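Local coordinates for novel Thermotoga maritima enzyme TM1112 (Thermotoga maritima, PDB 1O5U), which is of unknown function but adopts a single-domain cupin beta-barrel fold and is probably an enzyme, at residues A[14-24]-A[70-81]. Numbering follows the deposited sequence.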
loop_
_atom_site.group_PDB
_atom_site.type_symbol
_atom_site.label_atom_id
_atom_site.label_comp_id
_atom_site.label_asym_id
_atom_site.label_seq_id
_atom_site.Cartn_x
_atom_site.Cartn_y
_atom_site.Cartn_z
ATOM N N GLU A 14 12.362 -3.539 1.927
ATOM C CA GLU A 14 11.346 -4.533 2.333
ATOM C C GLU A 14 10.008 -3.812 2.468
ATOM O O GLU A 14 9.780 -3.164 3.509
ATOM C CB GLU A 14 11.736 -5.149 3.676
ATOM C CG GLU A 14 10.819 -6.251 4.197
ATOM C CD GLU A 14 10.870 -7.503 3.336
ATOM O OE1 GLU A 14 11.950 -8.131 3.266
ATOM O OE2 GLU A 14 9.826 -7.853 2.738
ATOM N N VAL A 15 9.171 -3.909 1.421
ATOM C CA VAL A 15 7.734 -3.718 1.529
ATOM C C VAL A 15 7.125 -4.952 2.223
ATOM O O VAL A 15 7.306 -6.100 1.767
ATOM C CB VAL A 15 7.065 -3.538 0.177
ATOM C CG1 VAL A 15 5.595 -3.226 0.349
ATOM C CG2 VAL A 15 7.744 -2.410 -0.612
ATOM N N LYS A 16 6.434 -4.721 3.332
ATOM C CA LYS A 16 5.923 -5.796 4.146
ATOM C C LYS A 16 4.479 -5.906 3.814
ATOM O O LYS A 16 3.812 -4.900 3.771
ATOM C CB LYS A 16 6.107 -5.464 5.622
ATOM C CG LYS A 16 7.548 -5.347 5.950
ATOM C CD LYS A 16 7.818 -4.830 7.348
ATOM C CE LYS A 16 9.335 -4.766 7.596
ATOM N NZ LYS A 16 10.022 -6.114 7.465
ATOM N N ILE A 17 4.003 -7.123 3.576
ATOM C CA ILE A 17 2.638 -7.372 3.122
ATOM C C ILE A 17 2.054 -8.573 3.841
ATOM O O ILE A 17 2.699 -9.646 3.954
ATOM C CB ILE A 17 2.629 -7.668 1.608
ATOM C CG1 ILE A 17 3.311 -6.545 0.825
ATOM C CG2 ILE A 17 1.198 -7.895 1.103
ATOM C CD1 ILE A 17 3.536 -6.869 -0.700
ATOM N N GLU A 18 0.844 -8.425 4.349
ATOM C CA GLU A 18 0.182 -9.520 4.972
ATOM C C GLU A 18 -1.289 -9.416 4.788
ATOM O O GLU A 18 -1.806 -8.347 4.513
ATOM C CB GLU A 18 0.539 -9.552 6.484
ATOM C CG GLU A 18 -0.228 -8.608 7.375
ATOM C CD GLU A 18 0.284 -8.588 8.792
ATOM O OE1 GLU A 18 1.539 -8.576 8.956
ATOM O OE2 GLU A 18 -0.548 -8.645 9.729
ATOM N N LYS A 19 -1.961 -10.550 4.887
ATOM C CA LYS A 19 -3.399 -10.593 5.011
ATOM C C LYS A 19 -3.681 -10.542 6.500
ATOM O O LYS A 19 -3.464 -11.555 7.221
ATOM C CB LYS A 19 -3.955 -11.890 4.408
ATOM C CG LYS A 19 -3.717 -11.995 2.922
ATOM C CD LYS A 19 -4.581 -11.030 2.149
ATOM C CE LYS A 19 -4.670 -11.422 0.633
ATOM N NZ LYS A 19 -5.155 -10.269 -0.165
ATOM N N PRO A 20 -4.153 -9.389 7.018
ATOM C CA PRO A 20 -4.251 -9.244 8.473
ATOM C C PRO A 20 -5.390 -10.069 9.046
ATOM O O PRO A 20 -6.371 -10.327 8.359
ATOM C CB PRO A 20 -4.501 -7.730 8.641
ATOM C CG PRO A 20 -5.325 -7.429 7.454
ATOM C CD PRO A 20 -4.609 -8.165 6.328
ATOM N N THR A 21 -5.277 -10.490 10.299
ATOM C CA THR A 21 -6.407 -11.108 10.962
ATOM C C THR A 21 -7.478 -10.066 11.219
ATOM O O THR A 21 -7.188 -8.877 11.286
ATOM C CB THR A 21 -5.992 -11.748 12.278
ATOM O OG1 THR A 21 -5.377 -10.760 13.130
ATOM C CG2 THR A 21 -4.960 -12.818 12.054
ATOM N N PRO A 22 -8.729 -10.498 11.391
ATOM C CA PRO A 22 -9.774 -9.552 11.747
ATOM C C PRO A 22 -9.439 -8.739 12.991
ATOM O O PRO A 22 -9.693 -7.551 13.024
ATOM C CB PRO A 22 -10.976 -10.428 11.944
ATOM C CG PRO A 22 -10.704 -11.603 11.141
ATOM C CD PRO A 22 -9.247 -11.858 11.185
ATOM N N GLU A 23 -8.824 -9.354 14.000
ATOM C CA GLU A 23 -8.513 -8.607 15.206
ATOM C C GLU A 23 -7.465 -7.518 14.956
ATOM O O GLU A 23 -7.605 -6.430 15.474
ATOM C CB GLU A 23 -8.122 -9.544 16.361
ATOM C CG GLU A 23 -7.960 -8.822 17.683
ATOM C CD GLU A 23 -9.255 -8.250 18.237
ATOM O OE1 GLU A 23 -10.365 -8.673 17.835
ATOM O OE2 GLU A 23 -9.146 -7.381 19.107
ATOM N N LYS A 24 -6.432 -7.806 14.175
ATOM C CA LYS A 24 -5.393 -6.846 13.917
ATOM C C LYS A 24 -5.976 -5.680 13.183
ATOM O O LYS A 24 -5.751 -4.521 13.501
ATOM C CB LYS A 24 -4.289 -7.448 13.037
ATOM C CG LYS A 24 -3.209 -6.413 12.692
ATOM C CD LYS A 24 -2.087 -7.089 11.933
ATOM C CE LYS A 24 -0.715 -6.503 12.199
ATOM N NZ LYS A 24 0.241 -7.624 12.113
ATOM N N TYR A 70 6.846 -6.663 -6.007
ATOM C CA TYR A 70 5.777 -7.071 -5.101
ATOM C C TYR A 70 4.465 -6.788 -5.823
ATOM O O TYR A 70 4.411 -5.918 -6.707
ATOM C CB TYR A 70 5.793 -6.164 -3.881
ATOM C CG TYR A 70 7.062 -6.186 -3.101
ATOM C CD1 TYR A 70 7.330 -7.191 -2.154
ATOM C CD2 TYR A 70 8.041 -5.238 -3.343
ATOM C CE1 TYR A 70 8.553 -7.186 -1.432
ATOM C CE2 TYR A 70 9.246 -5.259 -2.653
ATOM C CZ TYR A 70 9.496 -6.240 -1.721
ATOM O OH TYR A 70 10.693 -6.202 -1.058
ATOM N N VAL A 71 3.441 -7.542 -5.471
ATOM C CA VAL A 71 2.087 -7.253 -5.890
ATOM C C VAL A 71 1.301 -7.044 -4.606
ATOM O O VAL A 71 1.434 -7.833 -3.595
ATOM C CB VAL A 71 1.507 -8.431 -6.705
ATOM C CG1 VAL A 71 -0.020 -8.304 -6.896
ATOM C CG2 VAL A 71 2.188 -8.488 -8.035
ATOM N N ILE A 72 0.463 -6.030 -4.640
ATOM C CA ILE A 72 -0.479 -5.795 -3.539
ATOM C C ILE A 72 -1.872 -5.736 -4.096
ATOM O O ILE A 72 -2.081 -5.267 -5.211
ATOM C CB ILE A 72 -0.142 -4.541 -2.766
ATOM C CG1 ILE A 72 0.002 -3.344 -3.670
ATOM C CG2 ILE A 72 1.178 -4.728 -2.033
ATOM C CD1 ILE A 72 0.357 -2.034 -2.908
ATOM N N GLU A 73 -2.800 -6.291 -3.359
ATOM C CA GLU A 73 -4.158 -6.403 -3.865
ATOM C C GLU A 73 -5.158 -6.371 -2.751
ATOM O O GLU A 73 -4.766 -6.240 -1.569
ATOM C CB GLU A 73 -4.306 -7.595 -4.787
ATOM C CG GLU A 73 -4.039 -8.902 -4.194
ATOM C CD GLU A 73 -3.762 -9.996 -5.240
ATOM O OE1 GLU A 73 -3.587 -9.792 -6.525
ATOM O OE2 GLU A 73 -3.720 -11.082 -4.703
ATOM N N LYS A 74 -6.455 -6.448 -3.115
ATOM C CA LYS A 74 -7.528 -6.262 -2.138
ATOM C C LYS A 74 -7.285 -7.146 -0.933
ATOM O O LYS A 74 -7.023 -8.359 -1.049
ATOM C CB LYS A 74 -8.885 -6.587 -2.804
ATOM C CG LYS A 74 -10.061 -6.508 -1.893
ATOM C CD LYS A 74 -11.333 -6.817 -2.714
ATOM C CE LYS A 74 -12.594 -6.704 -1.869
ATOM N NZ LYS A 74 -13.750 -7.368 -2.556
ATOM N N GLY A 75 -7.474 -6.570 0.230
ATOM C CA GLY A 75 -7.359 -7.315 1.501
ATOM C C GLY A 75 -5.995 -7.329 2.102
ATOM O O GLY A 75 -5.827 -7.774 3.232
ATOM N N ASP A 76 -5.003 -6.784 1.402
ATOM C CA ASP A 76 -3.667 -6.703 1.962
ATOM C C ASP A 76 -3.480 -5.508 2.870
ATOM O O ASP A 76 -3.969 -4.412 2.557
ATOM C CB ASP A 76 -2.626 -6.564 0.835
ATOM C CG ASP A 76 -2.405 -7.840 0.048
ATOM O OD1 ASP A 76 -1.791 -7.731 -1.046
ATOM O OD2 ASP A 76 -2.734 -8.977 0.489
ATOM N N LEU A 77 -2.682 -5.721 3.919
ATOM C CA LEU A 77 -2.146 -4.691 4.801
ATOM C C LEU A 77 -0.681 -4.585 4.434
ATOM O O LEU A 77 0.081 -5.543 4.582
ATOM C CB LEU A 77 -2.291 -5.091 6.222
ATOM C CG LEU A 77 -1.909 -4.014 7.249
ATOM C CD1 LEU A 77 -2.887 -2.828 7.237
ATOM C CD2 LEU A 77 -1.875 -4.652 8.605
ATOM N N VAL A 78 -0.276 -3.402 3.980
ATOM C CA VAL A 78 1.069 -3.182 3.430
ATOM C C VAL A 78 1.774 -2.066 4.177
ATOM O O VAL A 78 1.150 -1.058 4.495
ATOM C CB VAL A 78 1.023 -2.796 1.940
ATOM C CG1 VAL A 78 2.442 -2.735 1.395
ATOM C CG2 VAL A 78 0.106 -3.748 1.204
ATOM N N THR A 79 3.065 -2.259 4.514
ATOM C CA THR A 79 3.842 -1.214 5.172
ATOM C C THR A 79 5.046 -0.863 4.329
ATOM O O THR A 79 5.865 -1.732 4.021
ATOM C CB THR A 79 4.255 -1.636 6.589
ATOM O OG1 THR A 79 3.074 -1.917 7.354
ATOM C CG2 THR A 79 4.950 -0.488 7.340
ATOM N N PHE A 80 5.139 0.426 3.979
ATOM C CA PHE A 80 6.239 0.986 3.215
ATOM C C PHE A 80 7.132 1.754 4.200
ATOM O O PHE A 80 6.591 2.535 4.963
ATOM C CB PHE A 80 5.691 1.965 2.193
ATOM C CG PHE A 80 4.788 1.347 1.194
ATOM C CD1 PHE A 80 3.409 1.390 1.356
ATOM C CD2 PHE A 80 5.299 0.691 0.091
ATOM C CE1 PHE A 80 2.571 0.817 0.403
ATOM C CE2 PHE A 80 4.452 0.081 -0.845
ATOM C CZ PHE A 80 3.094 0.153 -0.660
ATOM N N PRO A 81 8.454 1.548 4.173
ATOM C CA PRO A 81 9.393 2.257 5.049
ATOM C C PRO A 81 9.787 3.617 4.545
ATOM O O PRO A 81 9.939 3.835 3.329
ATOM C CB PRO A 81 10.642 1.368 5.022
ATOM C CG PRO A 81 10.617 0.720 3.720
ATOM C CD PRO A 81 9.161 0.584 3.306
HETATM O O HOH W 1 8.183 -1.952 5.689
#
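T79 O accepts two bonds, one from K16 N at 3.1 Å and one from a water at 2.9 Å. The water's second bond goes to E14 O, tying the residues just ahead of strand 16-18 to T79. That strand pairs antiparallel with 77-80: K16 and T79, then E18 and L77, exchange backbone bonds in both directions, those from K16 N to T79 O and from L77 N to E18 O being nearly straight. Past the pairing, K19 NZ meets D76 OD2 at 2.8 Å in a salt bridge that comes from above the carboxylate plane, while the backbone N of E73 donates to D76 OD1 at 2.9 Å, also well out of that plane. The lysine gets there by folding back at chi2 (-71°), which lays its CD and CE along the same oxygen. The E73 bond spans the type II turn 73-76 that links 70-73 to 77-80; K19 of 14-24 clasps it through D76. In this cupin barrel, built of two antiparallel sheets, 16-18 is the outermost strand of one sheet, and 69-73 is an edge strand of the other. Residues V15 and I17 fill the space between the two. V15 sets its CB over the centre of the Y70 ring, 3.9 Å from the centroid, and turns CG1 inward to V78 CG1 and F80 CE2. With CG1 anti to the carbonyl carbon (chi1 -55°), I17 sends CD1 across to I72 CG2, a tight 3.5 Å contact. An alanine in place of Y70 would probably leave V15 CB and CG2 without the ring they pack on and open a gap there, while I17 CD1 would lose only its ring neighbour, Y70 CD1. On the other face, L77 packs its CB against P20 CD at 3.9 Å, and K24 reaches back over L77 CD2 to bridge E18 OE2 through NZ at 2.7 Å.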